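Local coordinates for protein polyporopepsin (Irpex lacteus, PDB 1WKR) that cleaves proteins as a pepsin-family aspartic endopeptidase of broad specificity and has milk-clotting activity, at residues P85-G90 / T129-S134; L256-G261 / F265-N270; A226-A231 / V289-G294; V12-N17 / N308-L313. All coordinates share one frame; numbering follows the deposited sequence.

Contact 4 lies near the middle of this two-lobed protease, its centre about 5 Å from that of the chain, and joins the lobes beside the active site: the side chains of Asp13 and Leu310 come to about 8 Å from those of Asp32 and Asp212, respectively. Contact 1 belongs to the N-terminal lobe, its centre about 22 Å from that of contact 4. Contacts 2 and 3 share the C-terminal lobe, centres about 14 Å apart, and Leu256 joins them by setting CD1 3.8 Å from Tyr228 CE1. Contact 2 also reaches contact 4, where Phe258 CD2 is 3.8 Å from Phe312 CE2. Contact 1 stands apart, touching none of the others.

Contact 1: residues P85-G90 / T129-S134; sequences PKQSIG and TDNLFS
Asn131, on the helix 128-134, reaches across to Gln87, on the strand 82-96, tying a helix to the beta structure of the N-terminal lobe of the pepsin fold. The chain turns a corner at Pro85 and Lys86, and within 85-90 it is Gln87 that meets 129-134.

One direct hydrogen bond carries the contact: Asn131 ND2 donates to Gln87 OE1 over 2.8 Å. It is nearly straight at the hydrogen, 163°, and OE1 lies in the amide plane of Asn131. At the Gln87 carbonyl the geometry differs: ND2 sits well above its plane rather than on a lone pair, and the two amides are turned 52° apart.

Two bonds of NE2 settle which way round the Gln87 amide stands. With CG anti to the backbone N (chi1 177°) and a bend at chi2, the chain folds so that NE2 comes back to Ser88 O at 3.0 Å, and the same NE2 also bonds to Pro126 O. NE2 being held by two carbonyls, OE1 is the end that faces Asn131. A leucine here would probably leave Asn131 ND2 without its acceptor and the carbonyls of Ser88 and Pro126 without this donor.

Water adds a second, indirect link. A single molecule accepts from Asn131 ND2 at 2.9 Å and also from the backbone of the strand, its oxygen lying 3.0 Å from Ser88 N.

Contact 2: residues L256-G261 / F265-N270; sequences LFFTIG and FELTAN
Phe265 opens the pairing with Phe258: its N donates to Phe258 O, and its own O takes Phe258 N at 2.8 Å in an almost straight bond, 176° at the hydrogen. Each of these donors lies in the plane of the carbonyl it meets. The Phe265 ring is swung back toward the turn, CG beside the backbone N (chi1 -66°), so it crosses Ile260 at about a right angle, with CE2 4.0 Å from Ile260 CB. Ile260 O comes up to the edge of this ring, in its plane.

Next comes Glu266, in a non-hydrogen-bonded pair with Phe257, where the strands of this antiparallel beta hairpin (256-260 and 263-267) draw to 4.7 Å between CA atoms. Its extended chain runs alongside the Phe257 ring and points the same way, Glu266 CD lying 3.6 Å from Phe257 CE1. The carboxylate plane is turned 39° from the ring, and OE2 is bonded to Ser255 OG. Along its other edge, strand 256-260 pairs with strand 190-197 through backbone bonds of Phe257 and Thr259.

Leu267 restores the hydrogen-bonded pattern with Leu256: its N reaches Leu256 O at 2.8 Å, and its O accepts Leu256 N as well as Gln272 NE2. The side chain turns to the face shared by Leu256, Phe258 and Phe265, where Leu267 CB meets Phe258 CE1 at 3.8 Å and Leu267 CD2 approaches Leu256 CD1 at 4.3 Å.

Contact 3: residues A226-A231 / V289-G294; sequences AKYKKA and VYLIVG
A chi1 of 179° carries CG of Tyr228 to the side opposite its backbone N and sends the ring off the helix onto Val293, whose own chi1 of 176° extends CG1 to meet it. Val293 CG1 then sits over one face of the ring, 3.9 Å from the centroid and 19° off the normal, a CH-pi contact. The rest of the valine follows the ring outward: its CB lies 3.6 Å from Tyr228 CE2, and CG2 is 3.7 Å from Tyr228 OH. Leu291, two residues earlier and also directed toward the helix, adds a single methyl at the phenol end, CD1 coming to 3.6 Å from Tyr228 OH.

This joins the helix 222-232 of the C-terminal lobe to the sheet beneath it, with Leu243 of strand 243-245 also touching the tyrosine side chain. A serine in place of Tyr228 would probably open a gap over Val293 and Leu291 and leave Gln272 OE1 without the phenol it bonds.

No hydrogen bond joins the two segments. The union is one of dispersion and shape, and the buried phenol keeps its polar demand satisfied by reaching beyond the two segments to Gln272.

Contact 4: residues V12-N17 / N308-L313; sequences VDYVVN and NGLTFL
Leu310 CD1 meets the turn into strand 14-20 almost alone. This one methyl lies 3.4 Å from Asp13 CA and 3.8 Å from Val12 C, so it rests on backbone, while the side chains of Val12 and Asp13 start off away from it. It also reaches Tyr14, coming near the plane of the ring at its edge, 3.7 Å from Tyr14 CD1, with the two side chains crossing at about a right angle.

Chi1 of 177° extends Leu310 from the start of the short helix 310-313 toward residues 12-14. Gly309 occupies the N-cap position of that helix, and its O receives Leu313 N at 3.0 Å.

Further out, Tyr14 is fixed at both face and hydroxyl: its ring stacks with Phe147, and its OH bonds to Asn157 OD1 and Glu148 N. The carboxylate of Asp13 is bonded to Gln10 NE2. Thr216 bridges the two segments through its own atoms, its OG1 to Val12 O and its O to Thr311 OG1.

The contact thus joins an N-terminal-lobe strand to a C-terminal-lobe helix close to the paired aspartates, Asp32 and Asp212, of this pepsin-like enzyme. Between the segments themselves there is no hydrogen bond. Their meeting is apolar and without directional demands, and the polar bonds that probably hold its parts in place are made with residues around it.

Contact 1: residues P85-G90 / T129-S134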
# COMPACT_ATOMS: atom_id res chain seq x y z
N PRO A 85 19.68 -5.22 -13.16
CA PRO A 85 20.61 -6.35 -12.98
C PRO A 85 21.02 -6.36 -11.41
O PRO A 85 21.16 -5.27 -10.85
CB PRO A 85 21.83 -5.98 -13.90
CG PRO A 85 21.68 -4.55 -14.35
CD PRO A 85 20.30 -4.10 -13.97
N LYS A 86 21.13 -7.43 -10.85
CA LYS A 86 21.62 -7.62 -9.58
C LYS A 86 20.77 -7.02 -8.45
O LYS A 86 21.30 -6.57 -7.45
CB LYS A 86 23.09 -7.22 -9.48
CG LYS A 86 24.06 -7.99 -10.44
CD LYS A 86 25.58 -7.95 -9.92
CE LYS A 86 25.54 -8.57 -8.50
NZ LYS A 86 27.14 -8.97 -8.08
N GLN A 87 19.48 -7.00 -8.67
CA GLN A 87 18.55 -6.71 -7.57
C GLN A 87 18.62 -7.80 -6.50
O GLN A 87 18.56 -8.98 -6.85
CB GLN A 87 17.12 -6.63 -8.13
CG GLN A 87 16.06 -6.41 -7.01
CD GLN A 87 16.22 -5.11 -6.30
OE1 GLN A 87 16.33 -4.05 -6.97
NE2 GLN A 87 16.20 -5.09 -4.97
N SER A 88 18.77 -7.42 -5.25
CA SER A 88 18.72 -8.40 -4.15
C SER A 88 17.24 -8.71 -3.90
O SER A 88 16.43 -7.78 -3.66
CB SER A 88 19.41 -7.84 -2.98
OG SER A 88 19.44 -8.82 -1.93
N ILE A 89 16.90 -9.98 -3.91
CA ILE A 89 15.53 -10.49 -3.67
C ILE A 89 15.55 -11.58 -2.64
O ILE A 89 16.53 -12.38 -2.53
CB ILE A 89 14.88 -10.99 -4.98
CG1 ILE A 89 15.66 -12.19 -5.60
CG2 ILE A 89 14.77 -9.84 -5.98
CD1 ILE A 89 14.90 -12.85 -6.67
N GLY A 90 14.47 -11.76 -1.93
CA GLY A 90 14.23 -12.93 -1.10
C GLY A 90 13.49 -14.01 -1.86
O GLY A 90 12.71 -13.77 -2.77
N THR A 129 13.35 0.67 -6.45
CA THR A 129 13.35 2.07 -6.83
C THR A 129 14.77 2.66 -6.67
O THR A 129 15.26 3.37 -7.56
CB THR A 129 12.38 2.87 -5.93
OG1 THR A 129 11.17 2.08 -5.81
CG2 THR A 129 12.05 4.19 -6.55
N ASP A 130 15.43 2.36 -5.54
CA ASP A 130 16.79 2.82 -5.32
C ASP A 130 17.74 2.35 -6.43
O ASP A 130 18.56 3.14 -6.89
CB ASP A 130 17.33 2.25 -3.98
CG ASP A 130 16.73 2.85 -2.80
OD1 ASP A 130 16.24 3.98 -2.83
OD2 ASP A 130 16.79 2.16 -1.72
N ASN A 131 17.64 1.08 -6.84
CA ASN A 131 18.51 0.56 -7.87
C ASN A 131 18.23 1.14 -9.23
O ASN A 131 19.17 1.45 -10.01
CB ASN A 131 18.47 -0.96 -7.92
CG ASN A 131 19.20 -1.60 -6.76
OD1 ASN A 131 20.22 -1.09 -6.29
ND2 ASN A 131 18.68 -2.74 -6.29
N LEU A 132 16.97 1.30 -9.62
CA LEU A 132 16.61 1.95 -10.87
C LEU A 132 17.26 3.34 -10.91
O LEU A 132 17.70 3.77 -12.00
CB LEU A 132 15.10 2.11 -10.99
CG LEU A 132 14.41 0.77 -11.38
CD1 LEU A 132 12.89 0.95 -11.17
CD2 LEU A 132 14.70 0.39 -12.82
N PHE A 133 17.27 4.06 -9.80
CA PHE A 133 17.88 5.38 -9.79
C PHE A 133 19.38 5.31 -9.77
O PHE A 133 20.05 6.01 -10.59
CB PHE A 133 17.37 6.16 -8.59
CG PHE A 133 18.05 7.51 -8.55
CD1 PHE A 133 17.74 8.46 -9.54
CD2 PHE A 133 19.05 7.80 -7.60
CE1 PHE A 133 18.49 9.68 -9.60
CE2 PHE A 133 19.72 9.04 -7.67
CZ PHE A 133 19.44 9.93 -8.65
N SER A 134 20.02 4.50 -8.93
CA SER A 134 21.50 4.54 -8.84
C SER A 134 22.11 3.96 -10.11
O SER A 134 23.27 4.37 -10.42
CB SER A 134 21.97 3.76 -7.59
OG SER A 134 21.65 2.41 -7.71
O HOH W 1 19.30 -4.65 -4.13

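Contact 2: residues L256-G261 / F265-N270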
# COMPACT_ATOMS: atom_id res chain seq x y z
N LEU A 256 -15.22 11.82 5.30
CA LEU A 256 -14.07 12.02 6.15
C LEU A 256 -13.12 13.00 5.48
O LEU A 256 -12.84 12.89 4.26
CB LEU A 256 -13.31 10.73 6.40
CG LEU A 256 -13.96 9.75 7.31
CD1 LEU A 256 -13.32 8.34 7.25
CD2 LEU A 256 -13.97 10.23 8.78
N PHE A 257 -12.67 13.98 6.22
CA PHE A 257 -11.78 15.02 5.68
C PHE A 257 -10.42 14.84 6.28
O PHE A 257 -10.29 14.94 7.54
CB PHE A 257 -12.33 16.42 5.96
CG PHE A 257 -13.68 16.68 5.30
CD1 PHE A 257 -13.73 17.19 4.02
CD2 PHE A 257 -14.88 16.45 5.97
CE1 PHE A 257 -14.95 17.48 3.43
CE2 PHE A 257 -16.10 16.72 5.34
CZ PHE A 257 -16.11 17.25 4.06
N PHE A 258 -9.43 14.57 5.47
CA PHE A 258 -8.03 14.35 5.93
C PHE A 258 -7.29 15.65 5.64
O PHE A 258 -7.27 16.15 4.51
CB PHE A 258 -7.39 13.24 5.08
CG PHE A 258 -7.97 11.87 5.39
CD1 PHE A 258 -9.27 11.50 4.99
CD2 PHE A 258 -7.18 10.90 6.00
CE1 PHE A 258 -9.75 10.24 5.26
CE2 PHE A 258 -7.68 9.65 6.28
CZ PHE A 258 -8.98 9.31 5.91
N THR A 259 -6.62 16.18 6.64
CA THR A 259 -5.78 17.39 6.45
C THR A 259 -4.36 16.92 6.37
O THR A 259 -3.82 16.36 7.32
CB THR A 259 -5.94 18.36 7.58
OG1 THR A 259 -7.33 18.79 7.67
CG2 THR A 259 -5.07 19.63 7.36
N ILE A 260 -3.76 17.15 5.18
CA ILE A 260 -2.37 16.68 4.87
C ILE A 260 -1.69 17.78 4.11
O ILE A 260 -2.20 18.29 3.11
CB ILE A 260 -2.42 15.41 3.97
CG1 ILE A 260 -3.20 14.29 4.64
CG2 ILE A 260 -1.00 15.01 3.59
CD1 ILE A 260 -3.50 13.11 3.71
N GLY A 261 -0.51 18.21 4.58
CA GLY A 261 0.23 19.23 3.86
C GLY A 261 -0.50 20.57 3.74
O GLY A 261 -0.24 21.28 2.77
N PHE A 265 -8.29 16.67 1.92
CA PHE A 265 -8.61 15.55 1.02
C PHE A 265 -9.89 14.92 1.50
O PHE A 265 -9.98 14.51 2.70
CB PHE A 265 -7.46 14.57 1.00
CG PHE A 265 -6.21 15.17 0.36
CD1 PHE A 265 -6.07 15.15 -1.00
CD2 PHE A 265 -5.29 15.85 1.16
CE1 PHE A 265 -4.94 15.74 -1.61
CE2 PHE A 265 -4.20 16.45 0.54
CZ PHE A 265 -4.01 16.39 -0.83
N GLU A 266 -10.89 14.80 0.66
CA GLU A 266 -12.22 14.36 1.05
C GLU A 266 -12.47 12.93 0.64
O GLU A 266 -12.58 12.62 -0.59
CB GLU A 266 -13.23 15.29 0.43
CG GLU A 266 -14.68 14.92 0.84
CD GLU A 266 -15.73 15.82 0.34
OE1 GLU A 266 -15.44 16.95 -0.25
OE2 GLU A 266 -16.93 15.54 0.55
N LEU A 267 -12.52 12.03 1.60
CA LEU A 267 -12.89 10.62 1.38
C LEU A 267 -14.42 10.52 1.55
O LEU A 267 -14.98 10.60 2.66
CB LEU A 267 -12.15 9.73 2.38
CG LEU A 267 -12.22 8.24 2.10
CD1 LEU A 267 -11.35 7.84 0.89
CD2 LEU A 267 -11.80 7.44 3.33
N THR A 268 -15.10 10.41 0.41
CA THR A 268 -16.57 10.54 0.43
C THR A 268 -17.23 9.34 1.05
O THR A 268 -16.59 8.30 1.31
CB THR A 268 -17.10 10.71 -1.02
OG1 THR A 268 -16.74 9.49 -1.73
CG2 THR A 268 -16.50 11.92 -1.73
N ALA A 269 -18.54 9.47 1.28
CA ALA A 269 -19.32 8.34 1.78
C ALA A 269 -19.13 7.11 0.93
O ALA A 269 -18.85 6.00 1.47
CB ALA A 269 -20.81 8.71 1.83
N ASN A 270 -19.20 7.22 -0.39
CA ASN A 270 -19.08 6.04 -1.21
C ASN A 270 -17.65 5.42 -1.10
O ASN A 270 -17.48 4.19 -1.16
CB ASN A 270 -19.38 6.33 -2.68
CG ASN A 270 -19.48 5.06 -3.49
OD1 ASN A 270 -18.60 4.70 -4.26
ND2 ASN A 270 -20.65 4.39 -3.37

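Contact 3: residues A226-A231 / V289-G294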
# COMPACT_ATOMS: atom_id res chain seq x y z
N ALA A 226 -13.35 4.26 17.69
CA ALA A 226 -14.56 4.40 18.51
C ALA A 226 -15.29 5.63 18.17
O ALA A 226 -16.54 5.64 18.11
CB ALA A 226 -14.12 4.39 19.99
N LYS A 227 -14.62 6.75 17.94
CA LYS A 227 -15.30 8.03 17.56
C LYS A 227 -16.01 7.86 16.22
O LYS A 227 -17.13 8.39 16.02
CB LYS A 227 -14.32 9.18 17.46
CG LYS A 227 -13.80 9.58 18.87
CD LYS A 227 -12.77 10.76 18.71
CE LYS A 227 -12.11 10.93 20.09
NZ LYS A 227 -11.11 12.04 20.00
N TYR A 228 -15.36 7.17 15.27
CA TYR A 228 -15.97 6.96 13.94
C TYR A 228 -17.21 6.06 14.03
O TYR A 228 -18.23 6.34 13.36
CB TYR A 228 -14.91 6.35 13.06
CG TYR A 228 -15.38 6.03 11.66
CD1 TYR A 228 -15.56 7.07 10.73
CD2 TYR A 228 -15.68 4.74 11.25
CE1 TYR A 228 -15.98 6.81 9.41
CE2 TYR A 228 -16.10 4.48 9.94
CZ TYR A 228 -16.21 5.48 9.06
OH TYR A 228 -16.65 5.18 7.78
N LYS A 229 -17.13 4.99 14.81
CA LYS A 229 -18.31 4.13 14.98
C LYS A 229 -19.40 4.92 15.61
O LYS A 229 -20.60 4.83 15.16
CB LYS A 229 -17.95 2.98 15.95
CG LYS A 229 -17.34 1.96 15.48
CD LYS A 229 -17.16 0.76 16.44
CE LYS A 229 -18.43 -0.07 16.61
NZ LYS A 229 -18.32 -1.31 17.51
N LYS A 230 -19.17 5.78 16.60
CA LYS A 230 -20.23 6.58 17.21
C LYS A 230 -20.78 7.51 16.19
O LYS A 230 -22.04 7.69 16.12
CB LYS A 230 -19.60 7.36 18.42
CG LYS A 230 -20.58 8.25 19.12
CD LYS A 230 -19.81 9.11 20.23
CE LYS A 230 -20.84 10.17 20.75
NZ LYS A 230 -20.25 11.00 21.94
N ALA A 231 -19.97 8.22 15.40
CA ALA A 231 -20.43 9.30 14.51
C ALA A 231 -21.24 8.70 13.37
O ALA A 231 -22.24 9.39 12.92
CB ALA A 231 -19.21 9.99 13.93
N VAL A 289 -24.28 -2.60 3.29
CA VAL A 289 -23.18 -1.60 3.31
C VAL A 289 -22.14 -1.96 4.40
O VAL A 289 -22.46 -1.92 5.59
CB VAL A 289 -23.75 -0.22 3.61
CG1 VAL A 289 -22.60 0.80 3.68
CG2 VAL A 289 -24.69 0.18 2.47
N TYR A 290 -20.91 -2.24 3.96
CA TYR A 290 -19.81 -2.53 4.89
C TYR A 290 -18.74 -1.47 4.69
O TYR A 290 -18.48 -1.00 3.57
CB TYR A 290 -19.18 -3.95 4.62
CG TYR A 290 -20.24 -5.02 4.69
CD1 TYR A 290 -20.73 -5.46 5.87
CD2 TYR A 290 -20.73 -5.58 3.52
CE1 TYR A 290 -21.75 -6.49 5.96
CE2 TYR A 290 -21.70 -6.63 3.58
CZ TYR A 290 -22.10 -6.98 4.77
OH TYR A 290 -23.14 -8.03 4.78
N LEU A 291 -18.11 -1.05 5.76
CA LEU A 291 -17.15 0.05 5.75
C LEU A 291 -15.74 -0.41 5.68
O LEU A 291 -15.36 -1.46 6.25
CB LEU A 291 -17.35 0.96 6.94
CG LEU A 291 -18.78 1.46 7.19
CD1 LEU A 291 -18.83 2.42 8.35
CD2 LEU A 291 -19.35 2.08 5.90
N ILE A 292 -14.89 0.40 5.02
CA ILE A 292 -13.46 0.07 4.88
C ILE A 292 -12.58 0.84 5.83
O ILE A 292 -11.37 0.68 5.77
CB ILE A 292 -12.98 0.11 3.40
CG1 ILE A 292 -13.26 1.46 2.69
CG2 ILE A 292 -13.64 -1.03 2.63
CD1 ILE A 292 -12.54 2.63 3.30
N VAL A 293 -13.16 1.63 6.71
CA VAL A 293 -12.44 2.23 7.84
C VAL A 293 -12.38 1.22 8.93
O VAL A 293 -13.46 0.72 9.37
CB VAL A 293 -13.10 3.55 8.28
CG1 VAL A 293 -12.39 4.10 9.53
CG2 VAL A 293 -13.05 4.55 7.15
N GLY A 294 -11.20 0.85 9.38
CA GLY A 294 -10.99 -0.18 10.40
C GLY A 294 -10.16 0.25 11.54
O GLY A 294 -9.61 1.37 11.53

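Contact 4: residues V12-N17 / N308-L313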
# COMPACT_ATOMS: atom_id res chain seq x y z
N VAL A 12 -8.20 -6.80 -2.20
CA VAL A 12 -7.46 -6.66 -0.93
C VAL A 12 -6.06 -6.12 -1.14
O VAL A 12 -5.39 -5.70 -0.18
CB VAL A 12 -7.47 -7.95 -0.10
CG1 VAL A 12 -8.94 -8.33 0.27
CG2 VAL A 12 -6.82 -9.13 -0.80
N ASP A 13 -5.54 -6.22 -2.36
CA ASP A 13 -4.18 -5.76 -2.68
C ASP A 13 -4.13 -5.46 -4.15
O ASP A 13 -5.08 -5.79 -4.89
CB ASP A 13 -3.12 -6.82 -2.26
CG ASP A 13 -3.39 -8.17 -2.89
OD1 ASP A 13 -3.41 -8.29 -4.08
OD2 ASP A 13 -3.50 -9.16 -2.06
N TYR A 14 -3.04 -4.82 -4.59
CA TYR A 14 -2.70 -4.70 -6.01
C TYR A 14 -1.44 -5.52 -6.28
O TYR A 14 -0.55 -5.61 -5.42
CB TYR A 14 -2.35 -3.22 -6.37
CG TYR A 14 -3.54 -2.45 -6.90
CD1 TYR A 14 -4.46 -1.85 -6.02
CD2 TYR A 14 -3.71 -2.27 -8.27
CE1 TYR A 14 -5.56 -1.12 -6.54
CE2 TYR A 14 -4.75 -1.53 -8.77
CZ TYR A 14 -5.66 -0.93 -7.90
OH TYR A 14 -6.70 -0.18 -8.39
N VAL A 15 -1.37 -6.08 -7.50
CA VAL A 15 -0.19 -6.78 -7.95
C VAL A 15 0.31 -6.20 -9.23
O VAL A 15 -0.38 -5.52 -10.00
CB VAL A 15 -0.47 -8.27 -8.19
CG1 VAL A 15 -0.69 -8.95 -6.83
CG2 VAL A 15 -1.65 -8.51 -9.14
N VAL A 16 1.60 -6.45 -9.50
CA VAL A 16 2.23 -6.15 -10.78
C VAL A 16 2.96 -7.42 -11.21
O VAL A 16 3.47 -8.19 -10.42
CB VAL A 16 3.21 -4.96 -10.75
CG1 VAL A 16 2.51 -3.65 -10.53
CG2 VAL A 16 4.27 -5.16 -9.66
N ASN A 17 3.02 -7.62 -12.54
CA ASN A 17 3.91 -8.63 -13.13
C ASN A 17 5.31 -8.17 -13.08
O ASN A 17 5.69 -7.04 -13.45
CB ASN A 17 3.50 -8.87 -14.64
CG ASN A 17 2.23 -9.62 -14.66
OD1 ASN A 17 1.49 -9.37 -15.75
ND2 ASN A 17 1.89 -10.41 -13.83
N ASN A 308 -3.14 4.85 5.91
CA ASN A 308 -3.95 5.19 4.72
C ASN A 308 -3.66 4.08 3.71
O ASN A 308 -2.59 4.07 3.07
CB ASN A 308 -3.60 6.57 4.17
CG ASN A 308 -3.89 7.70 5.12
OD1 ASN A 308 -4.56 7.56 6.15
ND2 ASN A 308 -3.38 8.89 4.77
N GLY A 309 -4.59 3.14 3.58
CA GLY A 309 -4.39 1.93 2.79
C GLY A 309 -4.91 1.99 1.41
O GLY A 309 -5.24 3.06 0.87
N LEU A 310 -4.94 0.81 0.77
CA LEU A 310 -5.41 0.68 -0.62
C LEU A 310 -6.76 1.32 -0.84
O LEU A 310 -6.95 1.97 -1.86
CB LEU A 310 -5.49 -0.86 -0.91
CG LEU A 310 -6.02 -1.27 -2.27
CD1 LEU A 310 -5.48 -2.67 -2.58
CD2 LEU A 310 -7.55 -1.30 -2.31
N THR A 311 -7.68 1.22 0.11
CA THR A 311 -9.02 1.73 -0.05
C THR A 311 -9.02 3.25 -0.05
O THR A 311 -9.90 3.87 -0.68
CB THR A 311 -9.97 1.17 1.01
OG1 THR A 311 -9.34 1.30 2.33
CG2 THR A 311 -10.35 -0.28 0.74
N PHE A 312 -8.06 3.89 0.62
CA PHE A 312 -7.88 5.33 0.53
C PHE A 312 -7.24 5.69 -0.81
O PHE A 312 -7.68 6.64 -1.50
CB PHE A 312 -6.98 5.76 1.72
CG PHE A 312 -6.61 7.24 1.74
CD1 PHE A 312 -5.47 7.70 1.10
CD2 PHE A 312 -7.37 8.16 2.44
CE1 PHE A 312 -5.11 9.03 1.14
CE2 PHE A 312 -6.99 9.52 2.47
CZ PHE A 312 -5.87 9.92 1.79
N LEU A 313 -6.21 4.94 -1.21
CA LEU A 313 -5.45 5.25 -2.42
C LEU A 313 -6.20 4.96 -3.68
O LEU A 313 -5.84 5.45 -4.75
CB LEU A 313 -4.13 4.49 -2.37
CG LEU A 313 -3.23 4.90 -1.20
CD1 LEU A 313 -2.06 3.94 -1.05
CD2 LEU A 313 -2.72 6.32 -1.38